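Local coordinates for protein toluene, o-xylene monooxygenase oxygenase subunit (Pseudomonas stutzeri, PDB 2INC) that probably serves as one subunit of a multi-chain hydroxylase that uses dioxygen to oxidise toluene, o-xylene and related aromatic compounds, at residues B[68-71]-B[72-76]; B[20-23]-B[24-28]; B[149-152]-B[153-157]. One frame throughout, in Å; residues are numbered along the deposited sequence.

Interaction 1: B[68-71]-B[72-76]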
loop_
_atom_site.group_PDB
_atom_site.type_symbol
_atom_site.label_atom_id
_atom_site.label_comp_id
_atom_site.label_asym_id
_atom_site.label_seq_id
_atom_site.Cartn_x
_atom_site.Cartn_y
_atom_site.Cartn_z
ATOM N N PHE B 68 18.611 3.704 -25.991
ATOM C CA PHE B 68 17.751 4.850 -25.794
ATOM C C PHE B 68 17.161 4.885 -24.391
ATOM O O PHE B 68 16.740 3.854 -23.850
ATOM C CB PHE B 68 16.583 4.844 -26.814
ATOM C CG PHE B 68 15.610 5.991 -26.611
ATOM C CD1 PHE B 68 15.985 7.301 -26.938
ATOM C CD2 PHE B 68 14.340 5.778 -26.033
ATOM C CE1 PHE B 68 15.109 8.394 -26.706
ATOM C CE2 PHE B 68 13.459 6.853 -25.829
ATOM C CZ PHE B 68 13.822 8.142 -26.156
ATOM N N ARG B 69 17.109 6.089 -23.813
ATOM C CA ARG B 69 16.570 6.306 -22.480
ATOM C C ARG B 69 15.600 7.489 -22.538
ATOM O O ARG B 69 15.977 8.571 -22.982
ATOM C CB ARG B 69 17.709 6.577 -21.465
ATOM C CG ARG B 69 18.762 5.464 -21.368
ATOM C CD ARG B 69 18.157 4.265 -20.619
ATOM N NE ARG B 69 19.094 3.120 -20.464
ATOM C CZ ARG B 69 19.202 2.104 -21.324
ATOM N NH1 ARG B 69 20.058 1.115 -21.077
ATOM N NH2 ARG B 69 18.481 2.037 -22.432
ATOM N N ASP B 70 14.351 7.282 -22.093
ATOM C CA ASP B 70 13.368 8.364 -21.868
ATOM C C ASP B 70 13.937 9.364 -20.868
ATOM O O ASP B 70 14.239 8.970 -19.736
ATOM C CB ASP B 70 12.089 7.779 -21.250
ATOM C CG ASP B 70 11.019 8.832 -20.947
ATOM O OD1 ASP B 70 9.930 8.459 -20.397
ATOM O OD2 ASP B 70 11.228 10.021 -21.293
ATOM N N PRO B 71 14.056 10.659 -21.269
ATOM C CA PRO B 71 14.563 11.687 -20.332
ATOM C C PRO B 71 13.677 11.896 -19.091
ATOM O O PRO B 71 14.197 12.269 -18.026
ATOM C CB PRO B 71 14.643 12.964 -21.215
ATOM C CG PRO B 71 13.687 12.734 -22.320
ATOM C CD PRO B 71 13.768 11.236 -22.604
ATOM N N ASP B 72 12.364 11.618 -19.193
ATOM C CA ASP B 72 11.487 11.656 -18.030
ATOM C C ASP B 72 11.510 10.328 -17.230
ATOM O O ASP B 72 11.004 10.271 -16.137
ATOM C CB ASP B 72 10.029 11.980 -18.462
ATOM C CG ASP B 72 9.840 13.445 -18.897
ATOM O OD1 ASP B 72 10.374 13.838 -19.969
ATOM O OD2 ASP B 72 9.155 14.203 -18.177
ATOM N N GLN B 73 12.086 9.263 -17.787
ATOM C CA GLN B 73 12.237 7.972 -17.089
ATOM C C GLN B 73 10.922 7.369 -16.629
ATOM O O GLN B 73 10.849 6.720 -15.601
ATOM C CB GLN B 73 13.211 8.084 -15.903
ATOM C CG GLN B 73 14.594 8.487 -16.389
ATOM C CD GLN B 73 15.686 8.454 -15.341
ATOM O OE1 GLN B 73 16.602 9.288 -15.388
ATOM N NE2 GLN B 73 15.615 7.519 -14.393
ATOM N N LEU B 74 9.871 7.549 -17.409
ATOM C CA LEU B 74 8.564 7.121 -16.955
ATOM C C LEU B 74 8.511 5.613 -16.934
ATOM O O LEU B 74 9.033 4.943 -17.833
ATOM C CB LEU B 74 7.479 7.591 -17.931
ATOM C CG LEU B 74 7.008 9.016 -17.795
ATOM C CD1 LEU B 74 5.915 9.209 -18.925
ATOM C CD2 LEU B 74 6.387 9.161 -16.420
ATOM N N VAL B 75 7.858 5.100 -15.908
ATOM C CA VAL B 75 7.454 3.721 -15.872
ATOM C C VAL B 75 5.986 3.769 -15.540
ATOM O O VAL B 75 5.466 4.811 -15.176
ATOM C CB VAL B 75 8.208 2.855 -14.831
ATOM C CG1 VAL B 75 9.739 2.853 -15.149
ATOM C CG2 VAL B 75 7.936 3.297 -13.377
ATOM N N TYR B 76 5.342 2.632 -15.662
ATOM C CA TYR B 76 3.912 2.573 -15.434
ATOM C C TYR B 76 3.546 3.142 -14.063
ATOM O O TYR B 76 2.597 3.918 -13.939
ATOM C CB TYR B 76 3.509 1.145 -15.498
ATOM C CG TYR B 76 2.025 0.903 -15.269
ATOM C CD1 TYR B 76 1.527 0.679 -13.966
ATOM C CD2 TYR B 76 1.161 0.861 -16.353
ATOM C CE1 TYR B 76 0.145 0.462 -13.751
ATOM C CE2 TYR B 76 -0.197 0.579 -16.182
ATOM C CZ TYR B 76 -0.692 0.377 -14.883
ATOM O OH TYR B 76 -2.059 0.105 -14.804
HETATM O O HOH W 1 9.219 5.734 -20.619
HETATM O O HOH W 2 9.658 12.292 -22.163
#

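Interaction 2: B[20-23]-B[24-28]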
loop_
_atom_site.group_PDB
_atom_site.type_symbol
_atom_site.label_atom_id
_atom_site.label_comp_id
_atom_site.label_asym_id
_atom_site.label_seq_id
_atom_site.Cartn_x
_atom_site.Cartn_y
_atom_site.Cartn_z
ATOM N N GLU B 20 15.112 1.927 -11.249
ATOM C CA GLU B 20 13.880 1.189 -11.502
ATOM C C GLU B 20 13.543 1.292 -12.996
ATOM O O GLU B 20 13.213 0.277 -13.601
ATOM C CB GLU B 20 12.741 1.762 -10.652
ATOM C CG GLU B 20 11.301 1.296 -11.068
ATOM C CD GLU B 20 10.207 2.059 -10.320
ATOM O OE1 GLU B 20 10.437 3.241 -9.928
ATOM O OE2 GLU B 20 9.100 1.511 -10.146
ATOM N N TYR B 21 13.705 2.494 -13.586
ATOM C CA TYR B 21 13.433 2.710 -15.005
ATOM C C TYR B 21 14.229 1.714 -15.855
ATOM O O TYR B 21 13.675 1.063 -16.750
ATOM C CB TYR B 21 13.638 4.163 -15.453
ATOM C CG TYR B 21 13.588 4.357 -16.950
ATOM C CD1 TYR B 21 12.375 4.297 -17.648
ATOM C CD2 TYR B 21 14.764 4.580 -17.679
ATOM C CE1 TYR B 21 12.345 4.486 -19.015
ATOM C CE2 TYR B 21 14.746 4.765 -19.033
ATOM C CZ TYR B 21 13.549 4.681 -19.714
ATOM O OH TYR B 21 13.545 4.868 -21.067
ATOM N N GLU B 22 15.543 1.648 -15.641
ATOM C CA GLU B 22 16.350 0.700 -16.399
ATOM C C GLU B 22 15.989 -0.756 -16.138
ATOM O O GLU B 22 15.922 -1.568 -17.082
ATOM C CB GLU B 22 17.829 0.949 -16.144
ATOM C CG GLU B 22 18.291 2.249 -16.782
ATOM C CD GLU B 22 19.692 2.633 -16.343
ATOM O OE1 GLU B 22 19.930 2.772 -15.103
ATOM O OE2 GLU B 22 20.542 2.806 -17.252
ATOM N N VAL B 23 15.719 -1.088 -14.882
ATOM C CA VAL B 23 15.389 -2.463 -14.519
ATOM C C VAL B 23 14.156 -2.977 -15.258
ATOM O O VAL B 23 14.140 -4.126 -15.679
ATOM C CB VAL B 23 15.140 -2.600 -12.999
ATOM C CG1 VAL B 23 14.466 -3.958 -12.637
ATOM C CG2 VAL B 23 16.471 -2.407 -12.255
ATOM N N VAL B 24 13.133 -2.141 -15.399
ATOM C CA VAL B 24 11.847 -2.647 -15.954
ATOM C C VAL B 24 11.582 -2.293 -17.402
ATOM O O VAL B 24 10.543 -2.735 -17.948
ATOM C CB VAL B 24 10.643 -2.161 -15.115
ATOM C CG1 VAL B 24 10.837 -2.501 -13.616
ATOM C CG2 VAL B 24 10.478 -0.625 -15.242
ATOM N N SER B 25 12.492 -1.541 -18.037
ATOM C CA SER B 25 12.235 -0.951 -19.378
ATOM C C SER B 25 13.150 -1.387 -20.493
ATOM O O SER B 25 12.813 -1.175 -21.679
ATOM C CB SER B 25 12.266 0.583 -19.346
ATOM O OG SER B 25 11.509 1.034 -18.245
ATOM N N THR B 26 14.330 -1.921 -20.145
ATOM C CA THR B 26 15.365 -2.073 -21.153
ATOM C C THR B 26 15.446 -3.472 -21.766
ATOM O O THR B 26 15.301 -4.485 -21.069
ATOM C CB THR B 26 16.765 -1.676 -20.594
ATOM O OG1 THR B 26 17.015 -2.426 -19.399
ATOM C CG2 THR B 26 16.757 -0.216 -20.210
ATOM N N ASN B 27 15.694 -3.502 -23.075
ATOM C CA ASN B 27 16.105 -4.710 -23.765
ATOM C C ASN B 27 15.053 -5.743 -23.661
ATOM O O ASN B 27 15.390 -6.936 -23.440
ATOM C CB ASN B 27 17.429 -5.252 -23.197
ATOM C CG ASN B 27 18.604 -4.373 -23.582
ATOM O OD1 ASN B 27 19.542 -4.819 -24.224
ATOM N ND2 ASN B 27 18.527 -3.112 -23.238
ATOM N N LEU B 28 13.778 -5.338 -23.873
ATOM C CA LEU B 28 12.660 -6.283 -23.686
ATOM C C LEU B 28 12.086 -6.883 -24.966
ATOM O O LEU B 28 11.430 -7.918 -24.890
ATOM C CB LEU B 28 11.481 -5.611 -22.885
ATOM C CG LEU B 28 11.930 -4.984 -21.548
ATOM C CD1 LEU B 28 10.848 -4.262 -20.899
ATOM C CD2 LEU B 28 12.496 -6.070 -20.618
HETATM O O HOH W 3 15.257 -4.861 -18.163
#

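Interaction 3: B[149-152]-B[153-157]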
loop_
_atom_site.group_PDB
_atom_site.type_symbol
_atom_site.label_atom_id
_atom_site.label_comp_id
_atom_site.label_asym_id
_atom_site.label_seq_id
_atom_site.Cartn_x
_atom_site.Cartn_y
_atom_site.Cartn_z
ATOM N N THR B 149 3.855 4.196 -25.689
ATOM C CA THR B 149 2.811 3.661 -24.802
ATOM C C THR B 149 2.213 4.780 -23.964
ATOM O O THR B 149 1.033 4.978 -23.991
ATOM C CB THR B 149 3.356 2.531 -23.837
ATOM O OG1 THR B 149 3.962 1.462 -24.635
ATOM C CG2 THR B 149 2.144 1.922 -22.984
ATOM N N TYR B 150 3.045 5.524 -23.238
ATOM C CA TYR B 150 2.516 6.560 -22.321
ATOM C C TYR B 150 1.951 7.747 -23.122
ATOM O O TYR B 150 0.985 8.370 -22.719
ATOM C CB TYR B 150 3.585 6.985 -21.284
ATOM C CG TYR B 150 4.108 5.756 -20.538
ATOM C CD1 TYR B 150 5.483 5.553 -20.384
ATOM C CD2 TYR B 150 3.229 4.771 -20.071
ATOM C CE1 TYR B 150 5.968 4.412 -19.731
ATOM C CE2 TYR B 150 3.728 3.567 -19.433
ATOM C CZ TYR B 150 5.115 3.434 -19.263
ATOM O OH TYR B 150 5.649 2.270 -18.655
ATOM N N GLU B 151 2.477 7.972 -24.316
ATOM C CA GLU B 151 1.970 9.057 -25.153
ATOM C C GLU B 151 0.591 8.654 -25.683
ATOM O O GLU B 151 -0.317 9.462 -25.801
ATOM C CB GLU B 151 2.976 9.308 -26.285
ATOM C CG GLU B 151 2.432 10.216 -27.435
ATOM C CD GLU B 151 3.480 10.439 -28.541
ATOM O OE1 GLU B 151 4.670 10.556 -28.205
ATOM O OE2 GLU B 151 3.072 10.551 -29.718
ATOM N N THR B 152 0.443 7.397 -26.017
ATOM C CA THR B 152 -0.878 6.904 -26.487
ATOM C C THR B 152 -1.932 7.125 -25.396
ATOM O O THR B 152 -3.074 7.556 -25.683
ATOM C CB THR B 152 -0.803 5.424 -26.896
ATOM O OG1 THR B 152 0.154 5.325 -27.970
ATOM C CG2 THR B 152 -2.129 4.958 -27.441
ATOM N N ALA B 153 -1.563 6.749 -24.165
ATOM C CA ALA B 153 -2.448 6.935 -23.010
ATOM C C ALA B 153 -2.799 8.407 -22.877
ATOM O O ALA B 153 -3.941 8.749 -22.575
ATOM C CB ALA B 153 -1.787 6.399 -21.758
ATOM N N ASP B 154 -1.808 9.295 -23.010
ATOM C CA ASP B 154 -2.114 10.748 -23.007
ATOM C C ASP B 154 -3.065 11.168 -24.105
ATOM O O ASP B 154 -3.931 12.012 -23.871
ATOM C CB ASP B 154 -0.842 11.568 -23.151
ATOM C CG ASP B 154 0.096 11.399 -21.968
ATOM O OD1 ASP B 154 1.307 11.702 -22.146
ATOM O OD2 ASP B 154 -0.335 10.960 -20.857
ATOM N N HIS B 155 -2.921 10.647 -25.321
ATOM C CA HIS B 155 -3.826 11.095 -26.366
ATOM C C HIS B 155 -5.225 10.582 -26.037
ATOM O O HIS B 155 -6.206 11.262 -26.325
ATOM C CB HIS B 155 -3.434 10.516 -27.757
ATOM C CG HIS B 155 -2.116 11.034 -28.323
ATOM N ND1 HIS B 155 -1.677 12.339 -28.212
ATOM C CD2 HIS B 155 -1.161 10.390 -29.021
ATOM C CE1 HIS B 155 -0.512 12.474 -28.813
ATOM N NE2 HIS B 155 -0.180 11.309 -29.324
ATOM N N LEU B 156 -5.314 9.416 -25.410
ATOM C CA LEU B 156 -6.648 8.913 -24.962
ATOM C C LEU B 156 -7.245 9.818 -23.861
ATOM O O LEU B 156 -8.445 10.100 -23.823
ATOM C CB LEU B 156 -6.512 7.488 -24.429
ATOM C CG LEU B 156 -7.791 6.833 -23.798
ATOM C CD1 LEU B 156 -8.997 7.019 -24.738
ATOM C CD2 LEU B 156 -7.638 5.364 -23.389
ATOM N N ARG B 157 -6.365 10.309 -23.005
ATOM C CA ARG B 157 -6.759 11.245 -21.957
ATOM C C ARG B 157 -7.346 12.496 -22.619
ATOM O O ARG B 157 -8.396 12.988 -22.189
ATOM C CB ARG B 157 -5.499 11.623 -21.187
ATOM C CG ARG B 157 -5.786 12.536 -19.998
ATOM C CD ARG B 157 -4.531 13.156 -19.532
ATOM N NE ARG B 157 -4.811 14.051 -18.379
ATOM C CZ ARG B 157 -4.121 15.154 -18.066
ATOM N NH1 ARG B 157 -4.500 15.887 -17.009
ATOM N NH2 ARG B 157 -3.070 15.549 -18.767
#

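Interaction 1: B[68-71]-B[72-76]
With its carboxylate carbon CG swung away from the backbone N (chi1 179°), Asp70 holds its side chain beneath the amides of Asp72 and Leu74 and bonds to both. The two oxygens divide the work: OD2 accepts from Asp72 N at 2.9 Å, while OD1 takes Leu74 N in a straighter bond of 3.1 Å (N-H...O 165°). Both N-H groups come from well above the carboxylate plane. Asp70 also closes the loop through its backbone, where Gln73 N is bonded to Asp70 O at 2.9 Å. The OD2 bond makes an Asx turn, nested in a type I beta turn from Asp70 to Gln73; Pro71 fills the second position of the latter, and the left-handed backbone of Gln73 carries the chain out of it. This turn lies in the loop between helix 46-56 and helix 76-99, shortly before Val75, which occupies the N-cap position of helix 76-99. A water donates to Asp70 OD1 at 2.8 Å and to Leu74 O, joining the carboxylate to the exit of the turn. Asp72 folds its CG back beside its own N, leaving its OD1 4.1 Å from Asp70 OD2, the two carboxylate planes 33° apart. That crowding of like charge is probably eased by Arg259, whose NH2 forms a salt bridge with Asp72 OD2. Gln73 CG rests 3.4 Å from Asp70 O.

Interaction 2: B[20-23]-B[24-28]
Two short hydroxyl-to-carbonyl bonds join Ser25 to Tyr21 and Thr26 to Glu22: Ser25 OG donates to Tyr21 O at 2.6 Å, and Thr26 OG1 donates to Glu22 O at 2.7 Å. Each reaches back four residues, and together they finish the C-terminal end of the short helix 20-25, where side-chain hydroxyls bond to carbonyls of the last turn. The serine hydroxyl lies in the carbonyl plane of Tyr21, on a lone pair, whereas the threonine hydroxyl is tilted from the plane of its acceptor by 21°. Thr26 gets there because OG1 sits between its own N and carbonyl carbon (chi1 54°); its amide adds a weak second bond to the same Glu22 O. One regular helical bond precedes this pair, Val24 N to Glu20 O at 3.0 Å. Beyond the last turn, a water donates to Val23 O and to Thr26 O, bridging the helix to the chain that leaves it. The outer ends of the acidic side chains look elsewhere, Glu20 to Arg77 and Glu22 to Arg16. Val24 CG2 lies 3.3 Å from Glu20 O, and Val23 CG1 meets Val24 CG1 at 4.0 Å. Over one face of the Tyr21 ring, Ser25 CB makes a CH-pi contact, 4.3 Å from the ring centroid and 25° off the ring normal.

Interaction 3: B[149-152]-B[153-157]
Ala153 N is bonded to Thr149 O at 3.1 Å, opening a run of i to i+4 backbone bonds through the middle of helix 142-172. The methyl of Ala153 tucks in beside Tyr150 O, and beyond it packs on Tyr79 of helix 76-99. Asp154 repeats the bond one step on, N to Tyr150 O, and its CG lies beside its own N, placing the carboxylate carbon 3.2 Å from that same carbonyl oxygen. Its charge is met outside this turn: OD1 by Arg256 and His257, OD2 by the hydroxyl of Tyr79. His155 bonds by its amide to Glu151 O at 2.9 Å, and its ring stands beside the side chain of Glu151, which runs the same way in an extended chain with CG anti to its N (chi1 167°). NE2 gives OE2 a weak hydrogen bond of 3.4 Å, bent to 145°, with carboxylate and ring planes 79° apart. Glu151 O also lies over one face of the ring, offset toward its rim, and Glu151 CG approaches NE2. With an alanine in place of His155 the ring is gone, and Glu151 would probably lose both the weak donor to OE2 and the flat neighbour beside its CG. Leu156 continues the run, N to Thr152 O at 2.9 Å, with CB beside that oxygen; Arg157 N follows to Ala153 O, and its guanidinium turns to Glu87 and Asp253. The helix belongs to a helical bundle of the ferritin clan, with helices 76-99, 121-138, 208-237 and 241-268 packed around it. Since Glu151 OE1 is bonded to Asn216, the buried carboxylate is probably positioned mainly by that residue, with the histidine adding a weak second contact.

Interactions 2, 1 and 3 follow one another along the chain, yet interaction 1 touches both of the others. Its centre is about 9 Å from that of interaction 2, and the two meet where Tyr21 OH lies 2.7 Å from Asp70 N, probably as a hydrogen bond, which would hold the tyrosine against the loop turn; Arg69 adds a long, weak ion pair to Glu22. Interaction 1 reaches interaction 3, centre to centre about 14 Å, through Tyr150 OH, which lies 3.0 Å from Tyr76 N and is also hydrogen-bonded to a polar side chain of another protein's chain. Interactions 2 and 3 do not touch, their nearest atoms being about 6 Å apart. Loop 68-76 thus links helix 20-25 to bundle helix 142-172.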